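Local structure of reducing-end xylose-releasing exo-oligoxylanase Rex8A (Paenibacillus barcinonensis, 6SUD) at residues Lys56-Asp61 with Asp65-Glu70; Ile48-Gly53 with Lys357-Asp362; Ala163-Gly168 with Thr216-Ala221. The protein hydrolyses short xylooligosaccharides, linear or branched, as an exo-oligoxylanase of glycoside hydrolase family 8 that releases xylose from their reducing ends. The protein carries 1 engineered substitution. All coordinates share one frame; numbering follows the deposited sequence.

Contact 1 of 3, residues Lys56-Asp61 with Asp65-Glu70. With XYP (beta-D-xylopyranose), chain J; XYP (beta-D-xylopyranose), chain K.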
loop_
_atom_site.group_PDB
_atom_site.type_symbol
_atom_site.label_atom_id
_atom_site.label_comp_id
_atom_site.label_asym_id
_atom_site.label_seq_id
_atom_site.Cartn_x
_atom_site.Cartn_y
_atom_site.Cartn_z
ATOM N N LYS A 56 12.183 -13.424 -14.602
ATOM C CA LYS A 56 11.972 -12.983 -13.201
ATOM C C LYS A 56 12.450 -11.546 -13.008
ATOM O O LYS A 56 13.091 -10.971 -13.897
ATOM C CB LYS A 56 12.631 -13.955 -12.223
ATOM C CG LYS A 56 11.910 -15.283 -12.107
ATOM C CD LYS A 56 12.523 -16.219 -11.092
ATOM C CE LYS A 56 13.714 -16.978 -11.629
ATOM N NZ LYS A 56 13.319 -18.258 -12.264
ATOM N N GLY A 57 12.117 -10.982 -11.854
ATOM C CA GLY A 57 12.564 -9.638 -11.465
ATOM C C GLY A 57 12.172 -9.379 -10.037
ATOM O O GLY A 57 11.251 -10.053 -9.566
ATOM N N TYR A 58 12.859 -8.466 -9.364
ATOM C CA TYR A 58 12.566 -8.138 -7.950
ATOM C C TYR A 58 12.641 -6.622 -7.744
ATOM O O TYR A 58 13.320 -5.903 -8.490
ATOM C CB TYR A 58 13.475 -8.926 -7.003
ATOM C CG TYR A 58 14.950 -8.651 -7.158
ATOM C CD1 TYR A 58 15.528 -7.536 -6.576
ATOM C CD2 TYR A 58 15.776 -9.527 -7.846
ATOM C CE1 TYR A 58 16.887 -7.274 -6.702
ATOM C CE2 TYR A 58 17.135 -9.277 -7.990
ATOM C CZ TYR A 58 17.695 -8.154 -7.403
ATOM O OH TYR A 58 19.034 -7.895 -7.518
ATOM N N MET A 59 11.891 -6.164 -6.742
ATOM C CA MET A 59 11.898 -4.795 -6.191
ATOM C C MET A 59 12.840 -4.853 -4.980
ATOM O O MET A 59 12.583 -5.697 -4.106
ATOM C CB MET A 59 10.463 -4.439 -5.765
ATOM C CG MET A 59 9.459 -4.429 -6.906
ATOM S SD MET A 59 9.813 -3.158 -8.184
ATOM C CE MET A 59 9.158 -1.717 -7.341
ATOM N N LEU A 60 13.929 -4.073 -4.963
ATOM C CA LEU A 60 14.977 -4.128 -3.905
ATOM C C LEU A 60 14.656 -3.121 -2.801
ATOM O O LEU A 60 14.549 -1.930 -3.104
ATOM C CB LEU A 60 16.346 -3.803 -4.517
ATOM C CG LEU A 60 17.554 -4.026 -3.604
ATOM C CD1 LEU A 60 17.666 -5.473 -3.143
ATOM C CD2 LEU A 60 18.842 -3.574 -4.278
ATOM N N ASP A 61 14.525 -3.581 -1.556
ATOM C CA ASP A 61 14.612 -2.657 -0.398
ATOM C C ASP A 61 16.093 -2.284 -0.276
ATOM O O ASP A 61 16.880 -3.090 0.263
ATOM C CB ASP A 61 13.972 -3.222 0.873
ATOM C CG ASP A 61 14.063 -2.287 2.074
ATOM O OD1 ASP A 61 14.888 -1.337 2.050
ATOM O OD2 ASP A 61 13.297 -2.498 3.029
ATOM N N ASP A 65 18.857 -4.062 1.956
ATOM C CA ASP A 65 19.525 -5.006 1.013
ATOM C C ASP A 65 18.791 -6.350 1.000
ATOM O O ASP A 65 19.468 -7.392 1.083
ATOM C CB ASP A 65 20.985 -5.256 1.405
ATOM C CG ASP A 65 21.715 -3.989 1.788
ATOM O OD1 ASP A 65 21.970 -3.162 0.885
ATOM O OD2 ASP A 65 21.999 -3.826 2.990
ATOM N N ASP A 66 17.462 -6.334 0.916
ATOM C CA ASP A 66 16.661 -7.578 0.803
ATOM C C ASP A 66 15.448 -7.304 -0.088
ATOM O O ASP A 66 15.221 -6.136 -0.473
ATOM C CB ASP A 66 16.268 -8.150 2.170
ATOM C CG ASP A 66 15.405 -7.223 3.016
ATOM O OD1 ASP A 66 14.967 -6.188 2.487
ATOM O OD2 ASP A 66 15.193 -7.540 4.209
ATOM N N VAL A 67 14.738 -8.376 -0.428
ATOM C CA VAL A 67 13.505 -8.344 -1.260
ATOM C C VAL A 67 12.314 -8.671 -0.344
ATOM O O VAL A 67 12.337 -9.712 0.298
ATOM C CB VAL A 67 13.633 -9.320 -2.442
ATOM C CG1 VAL A 67 12.358 -9.374 -3.258
ATOM C CG2 VAL A 67 14.804 -8.966 -3.350
ATOM N N ARG A 68 11.339 -7.765 -0.254
ATOM C CA ARG A 68 10.222 -7.853 0.724
ATOM C C ARG A 68 8.923 -8.092 -0.033
ATOM O O ARG A 68 8.794 -7.571 -1.153
ATOM C CB ARG A 68 10.185 -6.577 1.564
ATOM C CG ARG A 68 11.467 -6.386 2.355
ATOM C CD ARG A 68 11.546 -5.154 3.215
ATOM N NE ARG A 68 12.682 -5.375 4.089
ATOM C CZ ARG A 68 12.822 -4.901 5.312
ATOM N NH1 ARG A 68 11.897 -4.108 5.832
ATOM N NH2 ARG A 68 13.883 -5.248 6.018
ATOM N N SER A 69 7.999 -8.860 0.549
ATOM C CA SER A 69 6.695 -9.125 -0.094
ATOM C C SER A 69 5.963 -7.790 -0.278
ATOM O O SER A 69 5.231 -7.651 -1.263
ATOM C CB SER A 69 5.892 -10.138 0.665
ATOM O OG SER A 69 5.639 -9.704 1.985
ATOM N N GLU A 70 6.179 -6.829 0.627
ATOM C CA GLU A 70 5.673 -5.437 0.474
ATOM C C GLU A 70 6.088 -4.901 -0.909
ATOM O O GLU A 70 5.210 -4.483 -1.697
ATOM C CB GLU A 70 6.230 -4.601 1.628
ATOM C CG GLU A 70 6.105 -3.087 1.469
ATOM C CD GLU A 70 7.008 -2.333 2.433
ATOM O OE1 GLU A 70 8.250 -2.422 2.264
ATOM O OE2 GLU A 70 6.476 -1.720 3.408
HETATM O O1 XYP J . 12.642 1.598 5.905
HETATM C C1 XYP J . 11.297 1.157 5.679
HETATM C C2 XYP J . 11.359 -0.258 5.109
HETATM C C3 XYP J . 9.952 -0.704 4.821
HETATM C C4 XYP J . 9.145 -0.705 6.100
HETATM C C5 XYP J . 9.204 0.659 6.774
HETATM O O2 XYP J . 12.122 -0.364 3.890
HETATM O O3 XYP J . 9.979 -2.015 4.255
HETATM O O4 XYP J . 7.807 -1.065 5.739
HETATM O O5 XYP J . 10.563 1.110 6.921
HETATM O O1 XYP K . 9.467 -3.667 7.292
HETATM C C1 XYP K . 8.219 -4.279 6.893
HETATM C C2 XYP K . 7.080 -3.278 6.685
HETATM C C3 XYP K . 5.758 -3.976 6.387
HETATM C C4 XYP K . 6.032 -5.293 5.671
HETATM C C5 XYP K . 7.306 -5.157 4.845
HETATM O O2 XYP K . 6.942 -2.397 7.807
HETATM O O3 XYP K . 4.951 -3.070 5.618
HETATM O O4 XYP K . 6.196 -6.330 6.641
HETATM O O5 XYP K . 8.460 -4.961 5.662
HETATM O O HOH W 1 11.341 -5.164 -1.705
#
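Asp61 and Asp66 pair in a single antiparallel hydrogen-bonded bridge where the end of strand 56-59 turns back toward strand 67-68 and helix 69-81, on the wall of the xylose-binding cleft. Asp61 N donates to Asp66 O over 2.9 Å, while the return bond from Asp66 N is weak; Asp65 and Asp66 stand opposite Asp61, a G1 beta bulge. Where the two segments diverge, a water accepts from Arg68 N and donates to Met59 O, and CG2 of Val67 packs obliquely against the Tyr58 ring, 3.6 Å from CD1. Asp61 sets OD2 over the rim of one guanidinium face of Arg68, 3.1 Å from NE; with the planes 74° apart no N-H points at it, so charge alone makes the bridge. Asp66, also bonded to His113, takes the guanidinium side-on, NE to OD1 (2.9 Å) and NH2 to OD2 (3.2 Å). Held by two nitrogens, the guanidinium cannot readily rotate, and its NH1 donates to O3 of the chain J xylose and lies close to O1 of the chain K xylose. Replacing Arg68 with alanine is likely to leave the Asp61 and Asp66 carboxylates without their shared positive charge and cost the chain J xylose a hydrogen bond at O3. Asp61 OD2 accepts from O2 of that xylose at 2.6 Å, and Glu70, the inferred proton donor, takes its O3 and O4, an arrangement of the family 8 catalytic cleft.

Contact 2 of 3, residues Ile48-Gly53 with Lys357-Asp362. With XYP (beta-D-xylopyranose), chain J.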
loop_
_atom_site.group_PDB
_atom_site.type_symbol
_atom_site.label_atom_id
_atom_site.label_comp_id
_atom_site.label_asym_id
_atom_site.label_seq_id
_atom_site.Cartn_x
_atom_site.Cartn_y
_atom_site.Cartn_z
ATOM N N ILE A 48 14.764 0.886 -8.477
ATOM C CA ILE A 48 14.494 -0.093 -7.386
ATOM C C ILE A 48 14.094 -1.443 -7.983
ATOM O O ILE A 48 13.918 -2.378 -7.188
ATOM C CB ILE A 48 13.436 0.454 -6.414
ATOM C CG1 ILE A 48 12.096 0.696 -7.104
ATOM C CG2 ILE A 48 13.958 1.702 -5.714
ATOM C CD1 ILE A 48 10.988 1.126 -6.172
ATOM N N TYR A 49 14.016 -1.545 -9.310
ATOM C CA TYR A 49 13.626 -2.776 -10.044
ATOM C C TYR A 49 14.837 -3.367 -10.771
ATOM O O TYR A 49 15.622 -2.610 -11.367
ATOM C CB TYR A 49 12.485 -2.489 -11.015
ATOM C CG TYR A 49 12.184 -3.631 -11.956
ATOM C CD1 TYR A 49 11.500 -4.759 -11.533
ATOM C CD2 TYR A 49 12.597 -3.585 -13.279
ATOM C CE1 TYR A 49 11.205 -5.795 -12.405
ATOM C CE2 TYR A 49 12.324 -4.619 -14.155
ATOM C CZ TYR A 49 11.631 -5.730 -13.722
ATOM O OH TYR A 49 11.379 -6.735 -14.616
ATOM N N TYR A 50 14.968 -4.694 -10.702
ATOM C CA TYR A 50 16.112 -5.475 -11.243
ATOM C C TYR A 50 15.612 -6.743 -11.920
ATOM O O TYR A 50 15.073 -7.634 -11.253
ATOM C CB TYR A 50 17.109 -5.799 -10.134
ATOM C CG TYR A 50 17.699 -4.562 -9.509
ATOM C CD1 TYR A 50 17.045 -3.915 -8.471
ATOM C CD2 TYR A 50 18.847 -3.975 -10.020
ATOM C CE1 TYR A 50 17.547 -2.753 -7.913
ATOM C CE2 TYR A 50 19.371 -2.820 -9.460
ATOM C CZ TYR A 50 18.722 -2.215 -8.398
ATOM O OH TYR A 50 19.212 -1.073 -7.838
ATOM N N PRO A 51 15.797 -6.855 -13.258
ATOM C CA PRO A 51 15.434 -8.061 -13.985
ATOM C C PRO A 51 16.324 -9.235 -13.574
ATOM O O PRO A 51 17.459 -9.002 -13.236
ATOM C CB PRO A 51 15.680 -7.771 -15.477
ATOM C CG PRO A 51 16.117 -6.330 -15.556
ATOM C CD PRO A 51 16.320 -5.801 -14.150
ATOM N N VAL A 52 15.791 -10.451 -13.606
ATOM C CA VAL A 52 16.617 -11.674 -13.374
ATOM C C VAL A 52 16.315 -12.687 -14.472
ATOM O O VAL A 52 15.125 -13.051 -14.644
ATOM C CB VAL A 52 16.424 -12.311 -11.987
ATOM C CG1 VAL A 52 17.500 -13.372 -11.750
ATOM C CG2 VAL A 52 16.431 -11.275 -10.869
ATOM N N GLY A 53 17.347 -13.147 -15.182
ATOM C CA GLY A 53 17.154 -14.121 -16.274
ATOM C C GLY A 53 16.133 -13.643 -17.291
ATOM O O GLY A 53 16.019 -12.423 -17.514
ATOM N N LYS A 357 20.919 5.161 -0.798
ATOM C CA LYS A 357 20.724 3.855 -0.110
ATOM C C LYS A 357 19.289 3.714 0.423
ATOM O O LYS A 357 18.759 2.577 0.396
ATOM C CB LYS A 357 21.777 3.690 0.991
ATOM C CG LYS A 357 21.504 2.558 1.970
ATOM C CD LYS A 357 22.712 2.081 2.731
ATOM C CE LYS A 357 22.478 0.735 3.390
ATOM N NZ LYS A 357 22.303 -0.358 2.399
ATOM N N ARG A 358 18.649 4.797 0.865
ATOM C CA ARG A 358 17.360 4.718 1.613
ATOM C C ARG A 358 16.146 4.926 0.698
ATOM O O ARG A 358 15.030 5.106 1.228
ATOM C CB ARG A 358 17.368 5.765 2.727
ATOM C CG ARG A 358 18.498 5.582 3.727
ATOM C CD ARG A 358 18.321 4.321 4.544
ATOM N NE ARG A 358 19.581 3.660 4.853
ATOM C CZ ARG A 358 19.697 2.531 5.547
ATOM N NH1 ARG A 358 18.623 1.924 6.032
ATOM N NH2 ARG A 358 20.894 2.033 5.793
ATOM N N ARG A 359 16.325 4.843 -0.616
ATOM C CA ARG A 359 15.357 5.417 -1.586
ATOM C C ARG A 359 14.112 4.548 -1.754
ATOM O O ARG A 359 13.074 5.110 -2.152
ATOM C CB ARG A 359 16.004 5.590 -2.960
ATOM C CG ARG A 359 16.497 4.294 -3.588
ATOM C CD ARG A 359 17.138 4.580 -4.929
ATOM N NE ARG A 359 17.594 3.391 -5.621
ATOM C CZ ARG A 359 18.765 2.784 -5.414
ATOM N NH1 ARG A 359 19.615 3.239 -4.506
ATOM N NH2 ARG A 359 19.075 1.709 -6.119
ATOM N N TYR A 360 14.213 3.246 -1.495
ATOM C CA TYR A 360 13.165 2.258 -1.846
ATOM C C TYR A 360 11.799 2.722 -1.329
ATOM O O TYR A 360 10.868 2.884 -2.139
ATOM C CB TYR A 360 13.538 0.875 -1.316
ATOM C CG TYR A 360 12.383 -0.057 -1.053
ATOM C CD1 TYR A 360 11.746 -0.725 -2.084
ATOM C CD2 TYR A 360 11.954 -0.300 0.241
ATOM C CE1 TYR A 360 10.686 -1.583 -1.835
ATOM C CE2 TYR A 360 10.914 -1.170 0.513
ATOM C CZ TYR A 360 10.283 -1.821 -0.530
ATOM O OH TYR A 360 9.266 -2.686 -0.242
ATOM N N TYR A 361 11.664 2.917 -0.018
ATOM C CA TYR A 361 10.334 3.155 0.601
ATOM C C TYR A 361 9.756 4.500 0.126
ATOM O O TYR A 361 8.574 4.607 -0.279
ATOM C CB TYR A 361 10.436 3.066 2.120
ATOM C CG TYR A 361 9.093 3.070 2.797
ATOM C CD1 TYR A 361 8.195 2.028 2.607
ATOM C CD2 TYR A 361 8.735 4.094 3.650
ATOM C CE1 TYR A 361 6.958 2.031 3.228
ATOM C CE2 TYR A 361 7.504 4.112 4.279
ATOM C CZ TYR A 361 6.612 3.076 4.068
ATOM O OH TYR A 361 5.416 3.100 4.720
ATOM N N ASP A 362 10.572 5.540 0.151
ATOM C CA ASP A 362 10.151 6.885 -0.319
ATOM C C ASP A 362 9.592 6.778 -1.743
ATOM O O ASP A 362 8.561 7.380 -2.039
ATOM C CB ASP A 362 11.332 7.856 -0.313
ATOM C CG ASP A 362 11.903 8.114 1.068
ATOM O OD1 ASP A 362 12.791 7.359 1.484
ATOM O OD2 ASP A 362 11.442 9.069 1.725
HETATM O O1 XYP J . 12.642 1.598 5.905
HETATM C C1 XYP J . 11.297 1.157 5.679
HETATM C C2 XYP J . 11.359 -0.258 5.109
HETATM C C3 XYP J . 9.952 -0.704 4.821
HETATM C C4 XYP J . 9.145 -0.705 6.100
HETATM C C5 XYP J . 9.204 0.659 6.774
HETATM O O2 XYP J . 12.122 -0.364 3.890
HETATM O O3 XYP J . 9.979 -2.015 4.255
HETATM O O4 XYP J . 7.807 -1.065 5.739
HETATM O O5 XYP J . 10.563 1.110 6.921
#
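Ile48 and Tyr50 meet Arg359 and Tyr360 where a two-stranded antiparallel hairpin, strands 49-52 and 56-59, packs against the start of helix 359-373 in the (alpha/alpha)6 barrel of glycoside hydrolase family 8. The two segments come closest at Ile48 and Tyr360, CA atoms 6.2 Å apart. Ile48 points its CG2 at the helix start, 4.0 Å from Tyr360 CA and equally near Arg359 NE, so one methyl serves both neighbours. The Ile48 and Arg359 side chains run alongside one another, headed opposite ways. With its CG between the backbone N and the carbonyl carbon (chi1 61°) and its chain extended to NE, Arg359 reaches toward the hairpin; NH2 bonds to Arg47 O, just before Ile48, while NH1 turns to Gly356 O on its own side. Tyr50 approaches this guanidinium from the other direction, the planes 58° apart, and its hydroxyl lies at the guanidinium edge. Behind this layer the helix turns to the sugar: Tyr361 lays a ring face against the chain J xylose, its CD1 3.9 Å from C3, whereas Tyr360, bonded through its hydroxyl to Glu70, presents an edge. At that edge, xylose O2 lies in the ring plane, 3.7 Å from Tyr360 CD2.

Contact 3 of 3, residues Ala163-Gly168 with Thr216-Ala221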
loop_
_atom_site.group_PDB
_atom_site.type_symbol
_atom_site.label_atom_id
_atom_site.label_comp_id
_atom_site.label_asym_id
_atom_site.label_seq_id
_atom_site.Cartn_x
_atom_site.Cartn_y
_atom_site.Cartn_z
ATOM N N ALA A 163 -6.486 -18.594 1.771
ATOM C CA ALA A 163 -5.549 -18.865 2.884
ATOM C C ALA A 163 -5.679 -17.742 3.925
ATOM O O ALA A 163 -5.735 -18.040 5.127
ATOM C CB ALA A 163 -4.147 -19.025 2.363
ATOM N N CYS A 164 -5.804 -16.489 3.482
ATOM C CA CYS A 164 -5.931 -15.305 4.372
ATOM C C CYS A 164 -7.076 -15.495 5.372
ATOM O O CYS A 164 -6.935 -15.048 6.517
ATOM C CB CYS A 164 -6.186 -14.040 3.572
ATOM S SG CYS A 164 -4.697 -13.450 2.728
ATOM N N LEU A 165 -8.190 -16.101 4.955
ATOM C CA LEU A 165 -9.363 -16.258 5.848
ATOM C C LEU A 165 -9.414 -17.653 6.478
ATOM O O LEU A 165 -9.985 -17.743 7.576
ATOM C CB LEU A 165 -10.648 -15.970 5.073
ATOM C CG LEU A 165 -10.764 -14.565 4.489
ATOM C CD1 LEU A 165 -12.181 -14.328 3.993
ATOM C CD2 LEU A 165 -10.355 -13.501 5.510
ATOM N N HIS A 166 -8.842 -18.679 5.841
ATOM C CA HIS A 166 -9.125 -20.096 6.194
ATOM C C HIS A 166 -7.868 -20.879 6.573
ATOM O O HIS A 166 -7.996 -22.108 6.741
ATOM C CB HIS A 166 -9.852 -20.775 5.031
ATOM C CG HIS A 166 -11.148 -20.126 4.696
ATOM N ND1 HIS A 166 -12.233 -20.167 5.551
ATOM C CD2 HIS A 166 -11.537 -19.427 3.612
ATOM C CE1 HIS A 166 -13.246 -19.519 4.996
ATOM N NE2 HIS A 166 -12.842 -19.064 3.806
ATOM N N GLN A 167 -6.713 -20.221 6.713
ATOM C CA GLN A 167 -5.441 -20.894 7.093
ATOM C C GLN A 167 -5.646 -21.707 8.381
ATOM O O GLN A 167 -5.066 -22.804 8.450
ATOM C CB GLN A 167 -4.300 -19.887 7.250
ATOM C CG GLN A 167 -2.930 -20.519 7.413
ATOM C CD GLN A 167 -2.414 -21.152 6.145
ATOM O OE1 GLN A 167 -2.659 -22.333 5.870
ATOM N NE2 GLN A 167 -1.677 -20.377 5.364
ATOM N N GLY A 168 -6.418 -21.211 9.355
ATOM C CA GLY A 168 -6.628 -21.900 10.646
ATOM C C GLY A 168 -7.316 -23.250 10.495
ATOM O O GLY A 168 -7.232 -24.064 11.430
ATOM N N THR A 216 -19.357 -12.117 1.555
ATOM C CA THR A 216 -20.028 -11.451 2.703
ATOM C C THR A 216 -18.975 -10.949 3.695
ATOM O O THR A 216 -19.076 -9.780 4.110
ATOM C CB THR A 216 -21.045 -12.365 3.392
ATOM O OG1 THR A 216 -22.111 -12.553 2.462
ATOM C CG2 THR A 216 -21.588 -11.778 4.676
ATOM N N PHE A 217 -17.998 -11.787 4.046
ATOM C CA PHE A 217 -16.913 -11.427 4.992
ATOM C C PHE A 217 -16.179 -10.176 4.489
ATOM O O PHE A 217 -15.926 -9.248 5.282
ATOM C CB PHE A 217 -15.902 -12.554 5.178
ATOM C CG PHE A 217 -14.812 -12.160 6.137
ATOM C CD1 PHE A 217 -13.700 -11.465 5.689
ATOM C CD2 PHE A 217 -14.917 -12.444 7.489
ATOM C CE1 PHE A 217 -12.700 -11.086 6.570
ATOM C CE2 PHE A 217 -13.907 -12.077 8.368
ATOM C CZ PHE A 217 -12.805 -11.386 7.908
ATOM N N TRP A 218 -15.825 -10.152 3.206
ATOM C CA TRP A 218 -15.009 -9.052 2.620
ATOM C C TRP A 218 -15.797 -7.740 2.663
ATOM O O TRP A 218 -15.171 -6.686 2.927
ATOM C CB TRP A 218 -14.525 -9.393 1.207
ATOM C CG TRP A 218 -13.391 -10.367 1.209
ATOM C CD1 TRP A 218 -13.333 -11.576 0.581
ATOM C CD2 TRP A 218 -12.134 -10.205 1.886
ATOM N NE1 TRP A 218 -12.123 -12.174 0.817
ATOM C CE2 TRP A 218 -11.373 -11.362 1.624
ATOM C CE3 TRP A 218 -11.578 -9.195 2.683
ATOM C CZ2 TRP A 218 -10.088 -11.536 2.132
ATOM C CZ3 TRP A 218 -10.306 -9.369 3.179
ATOM C CH2 TRP A 218 -9.574 -10.524 2.909
ATOM N N LYS A 219 -17.118 -7.805 2.457
ATOM C CA LYS A 219 -17.987 -6.604 2.569
ATOM C C LYS A 219 -17.983 -6.127 4.029
ATOM O O LYS A 219 -17.910 -4.899 4.237
ATOM C CB LYS A 219 -19.401 -6.846 2.030
ATOM C CG LYS A 219 -20.264 -5.588 1.930
ATOM C CD LYS A 219 -19.649 -4.471 1.096
ATOM C CE LYS A 219 -20.494 -3.220 1.017
ATOM N NZ LYS A 219 -21.297 -3.179 -0.225
ATOM N N GLU A 220 -18.034 -7.041 5.001
ATOM C CA GLU A 220 -18.021 -6.680 6.447
ATOM C C GLU A 220 -16.644 -6.110 6.809
ATOM O O GLU A 220 -16.592 -5.167 7.619
ATOM C CB GLU A 220 -18.373 -7.885 7.319
ATOM C CG GLU A 220 -19.742 -8.458 7.012
ATOM C CD GLU A 220 -20.085 -9.765 7.706
ATOM O OE1 GLU A 220 -19.164 -10.464 8.171
ATOM O OE2 GLU A 220 -21.285 -10.080 7.785
ATOM N N ALA A 221 -15.579 -6.660 6.211
ATOM C CA ALA A 221 -14.174 -6.235 6.430
ATOM C C ALA A 221 -14.014 -4.770 6.017
ATOM O O ALA A 221 -13.391 -4.007 6.776
ATOM C CB ALA A 221 -13.227 -7.127 5.684
#
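Leu165 of helix 153-170 sets its forked end into the angle made by the Phe217 and Trp218 rings of helix 215-232, an apolar helix-helix contact on the periphery of the (alpha/alpha)6 barrel of glycoside hydrolase family 8, away from the annotated sites. The backbones stay well apart: the nearest CA atoms, those of Leu165 and Phe217, are separated by 9.0 Å, so side chains alone span the gap, and the two segments bury 161 Å² between them. Along the first segment, Ala163 serves the helix itself, its carbonyl O accepting from Gln167 N. Cys164 points toward helix 215-232 but contributes little; its side chain packs on Trp177 of strand 177-178. Leu165 follows and carries the contact. With CG anti to the carbonyl carbon (chi1 -61°), the branch faces the aromatic pair and both methyls touch it. CD2 approaches the Phe217 ring obliquely, coming within 3.5 Å of CE1, and also meets the benzene part of the Trp218 indole, 3.9 Å from CZ2. CD1 is shared in the same way, lying near Phe217 CD1 at 3.7 Å and above the pyrrole side of the indole. Phe217 directs its ring to the leucine with CG opposite the backbone N (chi1 180°), while Trp218 brings the end of its indole to the leucine and meets Trp177 and Phe206 edge-to-face. One residue further on, His166 turns to Asp214 in the approach to helix 215-232, bonding it through NE2, and to Glu169 through ND1, so a polar link borders the apolar one. Gln167 faces another way, its NE2 bonded to Lys107 O. Between the two helices the indole is touched toward its rim, where Leu165 CD1 stands 3.5 Å above the ring plane and 3.8 Å from Trp218 NE1.

Contacts 1 and 2 form one continuous region, their centres 7 Å apart, and both touch the chain J xylose. Strands 49-52 and 56-59 are neighbours in one sheet, and Leu60 N lies 2.8 Å from Ile48 O, a probable hydrogen bond joining the two contacts through the backbone. Nearer the sugar, Tyr360 OH stands 2.7 Å from Glu70 OE1, a probable hydrogen bond that ties contact 2 to the inferred proton donor of contact 1. Tyr360 CD2 also packs 3.4 Å from Asp61 CG. Contact 3 is separate: its centre is about 27 Å from that of contact 1 and about 32 Å from that of contact 2, across the chain's centre from the latter.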